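Local structure of fucolectin-related protein (Streptococcus pneumoniae, 2WMF) at residues Pro464-Val469 / Leu481-Thr486; Arg485-Ala490 / Asn522-Asp527. The protein probably hydrolyses host blood-group carbohydrate antigens as the catalytic module of a family 98 glycoside hydrolase. All coordinates share one frame; numbering follows the deposited sequence.

Contact 1. Residues Pro464-Val469 / Leu481-Thr486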
loop_
_atom_site.group_PDB
_atom_site.type_symbol
_atom_site.label_atom_id
_atom_site.label_comp_id
_atom_site.label_asym_id
_atom_site.label_seq_id
_atom_site.Cartn_x
_atom_site.Cartn_y
_atom_site.Cartn_z
ATOM N N PRO A 464 -12.926 6.401 -13.555
ATOM C CA PRO A 464 -12.396 6.320 -12.218
ATOM C C PRO A 464 -12.201 4.897 -11.689
ATOM O O PRO A 464 -12.952 3.994 -12.021
ATOM C CB PRO A 464 -13.417 7.099 -11.378
ATOM C CG PRO A 464 -13.998 8.133 -12.348
ATOM C CD PRO A 464 -14.059 7.370 -13.665
ATOM N N HIS A 465 -11.181 4.734 -10.852
ATOM C CA HIS A 465 -10.894 3.449 -10.186
ATOM C C HIS A 465 -10.534 2.382 -11.243
ATOM O O HIS A 465 -10.974 1.217 -11.194
ATOM C CB HIS A 465 -12.030 3.032 -9.256
ATOM C CG HIS A 465 -12.527 4.184 -8.450
ATOM N ND1 HIS A 465 -13.852 4.571 -8.438
ATOM C CD2 HIS A 465 -11.856 5.075 -7.686
ATOM C CE1 HIS A 465 -13.971 5.642 -7.668
ATOM N NE2 HIS A 465 -12.774 5.983 -7.217
ATOM N N THR A 466 -9.723 2.837 -12.200
ATOM C CA THR A 466 -9.118 1.979 -13.223
ATOM C C THR A 466 -7.608 2.176 -13.183
ATOM O O THR A 466 -7.141 3.314 -13.222
ATOM C CB THR A 466 -9.626 2.304 -14.675
ATOM O OG1 THR A 466 -11.049 2.252 -14.682
ATOM C CG2 THR A 466 -9.098 1.257 -15.678
ATOM N N TYR A 467 -6.868 1.060 -13.131
ATOM C CA TYR A 467 -5.438 1.081 -13.311
ATOM C C TYR A 467 -5.047 0.162 -14.487
ATOM O O TYR A 467 -5.811 -0.728 -14.919
ATOM C CB TYR A 467 -4.666 0.793 -12.033
ATOM C CG TYR A 467 -4.633 -0.668 -11.558
ATOM C CD1 TYR A 467 -3.755 -1.593 -12.125
ATOM C CD2 TYR A 467 -5.495 -1.136 -10.570
ATOM C CE1 TYR A 467 -3.700 -2.928 -11.671
ATOM C CE2 TYR A 467 -5.438 -2.462 -10.102
ATOM C CZ TYR A 467 -4.541 -3.369 -10.658
ATOM O OH TYR A 467 -4.473 -4.681 -10.179
ATOM N N ALA A 468 -3.839 0.437 -14.993
ATOM C CA ALA A 468 -3.270 -0.329 -16.104
ATOM C C ALA A 468 -1.777 -0.435 -15.936
ATOM O O ALA A 468 -1.126 0.483 -15.373
ATOM C CB ALA A 468 -3.627 0.318 -17.463
ATOM N N VAL A 469 -1.226 -1.551 -16.442
ATOM C CA VAL A 469 0.207 -1.717 -16.541
ATOM C C VAL A 469 0.490 -2.186 -17.951
ATOM O O VAL A 469 -0.106 -3.173 -18.418
ATOM C CB VAL A 469 0.790 -2.739 -15.530
ATOM C CG1 VAL A 469 2.359 -2.724 -15.585
ATOM C CG2 VAL A 469 0.306 -2.473 -14.100
ATOM N N LEU A 481 -5.259 -4.556 -17.286
ATOM C CA LEU A 481 -6.288 -3.574 -16.910
ATOM C C LEU A 481 -7.006 -4.102 -15.692
ATOM O O LEU A 481 -7.338 -5.310 -15.603
ATOM C CB LEU A 481 -7.305 -3.369 -18.038
ATOM C CG LEU A 481 -6.829 -3.048 -19.459
ATOM C CD1 LEU A 481 -8.055 -3.003 -20.475
ATOM C CD2 LEU A 481 -5.942 -1.785 -19.487
ATOM N N ASN A 482 -7.299 -3.213 -14.743
ATOM C CA ASN A 482 -8.203 -3.653 -13.698
ATOM C C ASN A 482 -9.003 -2.459 -13.190
ATOM O O ASN A 482 -8.425 -1.427 -12.804
ATOM C CB ASN A 482 -7.433 -4.354 -12.557
ATOM C CG ASN A 482 -8.331 -5.214 -11.672
ATOM O OD1 ASN A 482 -9.433 -4.779 -11.307
ATOM N ND2 ASN A 482 -7.854 -6.412 -11.253
ATOM N N ASN A 483 -10.332 -2.586 -13.221
ATOM C CA ASN A 483 -11.187 -1.538 -12.707
ATOM C C ASN A 483 -12.193 -2.022 -11.659
ATOM O O ASN A 483 -13.236 -1.393 -11.457
ATOM C CB ASN A 483 -11.904 -0.840 -13.890
ATOM C CG ASN A 483 -12.958 -1.724 -14.537
ATOM O OD1 ASN A 483 -13.124 -2.904 -14.180
ATOM N ND2 ASN A 483 -13.675 -1.159 -15.485
ATOM N N TYR A 484 -11.872 -3.099 -10.948
ATOM C CA TYR A 484 -12.879 -3.782 -10.106
ATOM C C TYR A 484 -13.438 -2.809 -9.053
ATOM O O TYR A 484 -12.670 -2.213 -8.270
ATOM C CB TYR A 484 -12.278 -4.998 -9.382
ATOM C CG TYR A 484 -13.358 -5.883 -8.728
ATOM C CD1 TYR A 484 -14.302 -6.546 -9.493
ATOM C CD2 TYR A 484 -13.439 -6.008 -7.355
ATOM C CE1 TYR A 484 -15.293 -7.276 -8.926
ATOM C CE2 TYR A 484 -14.442 -6.783 -6.759
ATOM C CZ TYR A 484 -15.350 -7.444 -7.555
ATOM O OH TYR A 484 -16.367 -8.199 -6.996
ATOM N N ARG A 485 -14.753 -2.590 -9.065
ATOM C CA ARG A 485 -15.397 -1.790 -8.046
ATOM C C ARG A 485 -16.814 -2.315 -7.923
ATOM O O ARG A 485 -17.586 -2.186 -8.865
ATOM C CB ARG A 485 -15.411 -0.296 -8.405
ATOM C CG ARG A 485 -16.030 0.572 -7.290
ATOM C CD ARG A 485 -16.163 2.025 -7.667
ATOM N NE ARG A 485 -17.287 2.224 -8.578
ATOM C CZ ARG A 485 -17.250 2.910 -9.706
ATOM N NH1 ARG A 485 -16.152 3.568 -10.079
ATOM N NH2 ARG A 485 -18.352 2.966 -10.473
ATOM N N THR A 486 -17.151 -2.844 -6.758
ATOM C CA THR A 486 -18.525 -3.313 -6.509
ATOM C C THR A 486 -19.419 -2.101 -6.197
ATOM O O THR A 486 -18.940 -1.105 -5.641
ATOM C CB THR A 486 -18.579 -4.333 -5.352
ATOM O OG1 THR A 486 -18.175 -3.686 -4.115
ATOM C CG2 THR A 486 -17.741 -5.553 -5.663
HETATM O O HOH W 1 -12.844 1.529 -16.325
#
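Y467 and N482 face each other as an antiparallel hydrogen-bonded pair, a compact example of how a hairpin is joined by its backbone and flanked by side-chain contacts. Y467 N donates to N482 O at 3.0 Å, and N482 N returns a bond to Y467 O at 2.9 Å. Beyond this pair the backbone at H465 takes a left-handed conformation (phi/psi 64°/43°), and N483 CA brings a CA-H...O contact to H465 O, which also accepts from S273 OG.

Among apolar contacts, N482 CB lies over one face of the Y467 ring in a CH-pi contact, 3.9 Å from its centroid. On the other side of the sheet A468 CB meets L481 CD2 at 3.7 Å.

Polar side chains finish the open end. R485, its chain bent at chi3 (76°), donates a hydrogen bond from NH1 to H465 ND1 at 3.0 Å, within the imidazole plane, while the guanidinium stands almost perpendicular to that ring; H465 NE2 bonds to A438 O, so both ring nitrogens are held. N482 OD1 accepts from Y484 N, forming an Asx turn where the strand ends. The whole is the open end of the beta hairpin 467-472/477-482, packed against helix 272-283 through Y467.

Contact 2. Residues Arg485-Ala490 / Asn522-Asp527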
loop_
_atom_site.group_PDB
_atom_site.type_symbol
_atom_site.label_atom_id
_atom_site.label_comp_id
_atom_site.label_asym_id
_atom_site.label_seq_id
_atom_site.Cartn_x
_atom_site.Cartn_y
_atom_site.Cartn_z
ATOM N N ARG A 485 -14.753 -2.590 -9.065
ATOM C CA ARG A 485 -15.397 -1.790 -8.046
ATOM C C ARG A 485 -16.814 -2.315 -7.923
ATOM O O ARG A 485 -17.586 -2.186 -8.865
ATOM C CB ARG A 485 -15.411 -0.296 -8.405
ATOM C CG ARG A 485 -16.030 0.572 -7.290
ATOM C CD ARG A 485 -16.163 2.025 -7.667
ATOM N NE ARG A 485 -17.287 2.224 -8.578
ATOM C CZ ARG A 485 -17.250 2.910 -9.706
ATOM N NH1 ARG A 485 -16.152 3.568 -10.079
ATOM N NH2 ARG A 485 -18.352 2.966 -10.473
ATOM N N THR A 486 -17.151 -2.844 -6.758
ATOM C CA THR A 486 -18.525 -3.313 -6.509
ATOM C C THR A 486 -19.419 -2.101 -6.197
ATOM O O THR A 486 -18.940 -1.105 -5.641
ATOM C CB THR A 486 -18.579 -4.333 -5.352
ATOM O OG1 THR A 486 -18.175 -3.686 -4.115
ATOM C CG2 THR A 486 -17.741 -5.553 -5.663
ATOM N N ASP A 487 -20.714 -2.205 -6.508
ATOM C CA ASP A 487 -21.691 -1.193 -6.130
ATOM C C ASP A 487 -21.993 -1.321 -4.622
ATOM O O ASP A 487 -22.415 -2.389 -4.145
ATOM C CB ASP A 487 -22.966 -1.407 -6.954
ATOM C CG ASP A 487 -24.060 -0.418 -6.640
ATOM O OD1 ASP A 487 -23.764 0.609 -5.986
ATOM O OD2 ASP A 487 -25.204 -0.679 -7.085
ATOM N N LYS A 488 -21.751 -0.233 -3.875
ATOM C CA LYS A 488 -21.928 -0.228 -2.422
ATOM C C LYS A 488 -23.333 0.235 -2.019
ATOM O O LYS A 488 -23.616 0.406 -0.830
ATOM C CB LYS A 488 -20.910 0.706 -1.760
ATOM C CG LYS A 488 -19.392 0.485 -2.170
ATOM C CD LYS A 488 -18.972 -0.941 -1.875
ATOM C CE LYS A 488 -17.502 -1.201 -2.178
ATOM N NZ LYS A 488 -17.076 -0.879 -3.570
ATOM N N THR A 489 -24.196 0.481 -3.008
ATOM C CA THR A 489 -25.543 1.006 -2.738
ATOM C C THR A 489 -26.352 0.106 -1.779
ATOM O O THR A 489 -26.970 0.621 -0.826
ATOM C CB THR A 489 -26.345 1.214 -4.089
ATOM O OG1 THR A 489 -25.620 2.103 -4.958
ATOM C CG2 THR A 489 -27.725 1.777 -3.794
ATOM N N ALA A 490 -26.347 -1.215 -1.990
ATOM C CA ALA A 490 -27.130 -2.096 -1.109
ATOM C C ALA A 490 -26.726 -1.936 0.372
ATOM O O ALA A 490 -27.571 -1.836 1.266
ATOM C CB ALA A 490 -27.030 -3.542 -1.540
ATOM N N ASN A 522 -22.581 -12.523 -3.134
ATOM C CA ASN A 522 -23.256 -11.927 -4.292
ATOM C C ASN A 522 -22.850 -10.457 -4.467
ATOM O O ASN A 522 -23.681 -9.539 -4.436
ATOM C CB ASN A 522 -24.759 -12.058 -4.169
ATOM C CG ASN A 522 -25.210 -13.474 -4.430
ATOM O OD1 ASN A 522 -25.129 -13.980 -5.567
ATOM N ND2 ASN A 522 -25.629 -14.118 -3.412
ATOM N N PRO A 523 -21.559 -10.232 -4.729
ATOM C CA PRO A 523 -21.118 -8.861 -4.964
ATOM C C PRO A 523 -21.846 -8.252 -6.137
ATOM O O PRO A 523 -22.067 -8.931 -7.135
ATOM C CB PRO A 523 -19.631 -9.020 -5.306
ATOM C CG PRO A 523 -19.477 -10.417 -5.682
ATOM C CD PRO A 523 -20.462 -11.198 -4.902
ATOM N N VAL A 524 -22.195 -6.983 -6.022
ATOM C CA VAL A 524 -22.976 -6.306 -7.066
ATOM C C VAL A 524 -21.945 -5.711 -8.039
ATOM O O VAL A 524 -21.552 -4.549 -7.930
ATOM C CB VAL A 524 -23.934 -5.255 -6.478
ATOM C CG1 VAL A 524 -24.735 -4.612 -7.612
ATOM C CG2 VAL A 524 -24.886 -5.903 -5.451
ATOM N N ASP A 525 -21.441 -6.551 -8.950
ATOM C CA ASP A 525 -20.294 -6.217 -9.790
ATOM C C ASP A 525 -20.546 -6.476 -11.268
ATOM O O ASP A 525 -19.595 -6.680 -12.036
ATOM C CB ASP A 525 -19.016 -6.960 -9.305
ATOM C CG ASP A 525 -19.140 -8.465 -9.309
ATOM O OD1 ASP A 525 -20.088 -9.028 -9.921
ATOM O OD2 ASP A 525 -18.250 -9.084 -8.666
ATOM N N ASN A 526 -21.826 -6.399 -11.661
ATOM C CA ASN A 526 -22.249 -6.606 -13.042
ATOM C C ASN A 526 -22.439 -5.315 -13.846
ATOM O O ASN A 526 -22.789 -5.383 -15.034
ATOM C CB ASN A 526 -23.483 -7.516 -13.088
ATOM C CG ASN A 526 -23.155 -8.929 -12.596
ATOM O OD1 ASN A 526 -23.622 -9.336 -11.559
ATOM N ND2 ASN A 526 -22.324 -9.636 -13.315
ATOM N N ASP A 527 -22.145 -4.165 -13.239
ATOM C CA ASP A 527 -22.159 -2.898 -13.976
ATOM C C ASP A 527 -20.750 -2.758 -14.596
ATOM O O ASP A 527 -19.781 -2.579 -13.870
ATOM C CB ASP A 527 -22.401 -1.693 -13.077
ATOM C CG ASP A 527 -23.754 -1.698 -12.344
ATOM O OD1 ASP A 527 -24.763 -2.057 -12.903
ATOM O OD2 ASP A 527 -23.799 -1.228 -11.193
HETATM O O HOH W 2 -25.734 -1.792 -9.562
HETATM O O HOH W 3 -21.551 -5.335 -3.729
#
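T486 and D487 run past V524 and D525 with their CA atoms as close as 4.7 Å (T486 to D525), and one direct backbone bond joins the two loops: D487 N donates to V524 O at 2.9 Å, with a nearly straight N-H...O angle of 178°. It illustrates how irregular segments can be paired without forming a sheet. The chain makes an inverse gamma turn at V524, whose carbonyl also receives a CA-H...O contact from T486 CA. A water extends the pairing by donating to D487 O and accepting from V524 N.

The side chains of D487 and V524 run abreast, D487 CB touching V524 CG1 at 3.7 Å. With CG anti to the backbone N (chi1 180°), the D487 carboxylate reaches along its own chain as well. Its OD1 takes two bonds from T489: OG1 donates at 2.6 Å to the syn lone pair of OD1, on the side of the other carboxylate oxygen, whereas the backbone N comes from above the carboxylate plane, capping the start of the helix. The other oxygen, OD2, is 4.4 Å from D527 OD2, and a water donates to both, probably easing the repulsion between the two carboxylates.

T486 turns its methyl to the second loop: CG2 packs against P523 CB at 4.0 Å and D525 CB at 4.1 Å. Its OG1 is bonded to E272 and K488 NZ; that lysine also binds T486 O.

The contact thus sets the lead-in to helix 489-493 beside the loop between helix 506-517 and strand 529-536, while E272, at the start of helix 272-283, binds T486 OG1 and forms a salt bridge with K488 NZ of the lead-in.

Following the chain from its N terminus, contact 1 comes first, bringing 481-486 back beside 464-469 across the short excursion of the hairpin 467-472/477-482. Contact 2 starts where contact 1 ends, sharing R485 and T486, and closes a longer loop that carries helices 489-493 and 506-517 before returning at 522-527. The two closures therefore follow one another, overlapping at the shared residues, and neither nests within the other. Their centres lie 14 Å apart, and Y484 connects them directly, its OH 2.7 Å from D525 OD2 in a probable hydrogen bond. Together they tie one antiparallel sheet to the approach to strand 529-536 of the other, beside helix 272-283.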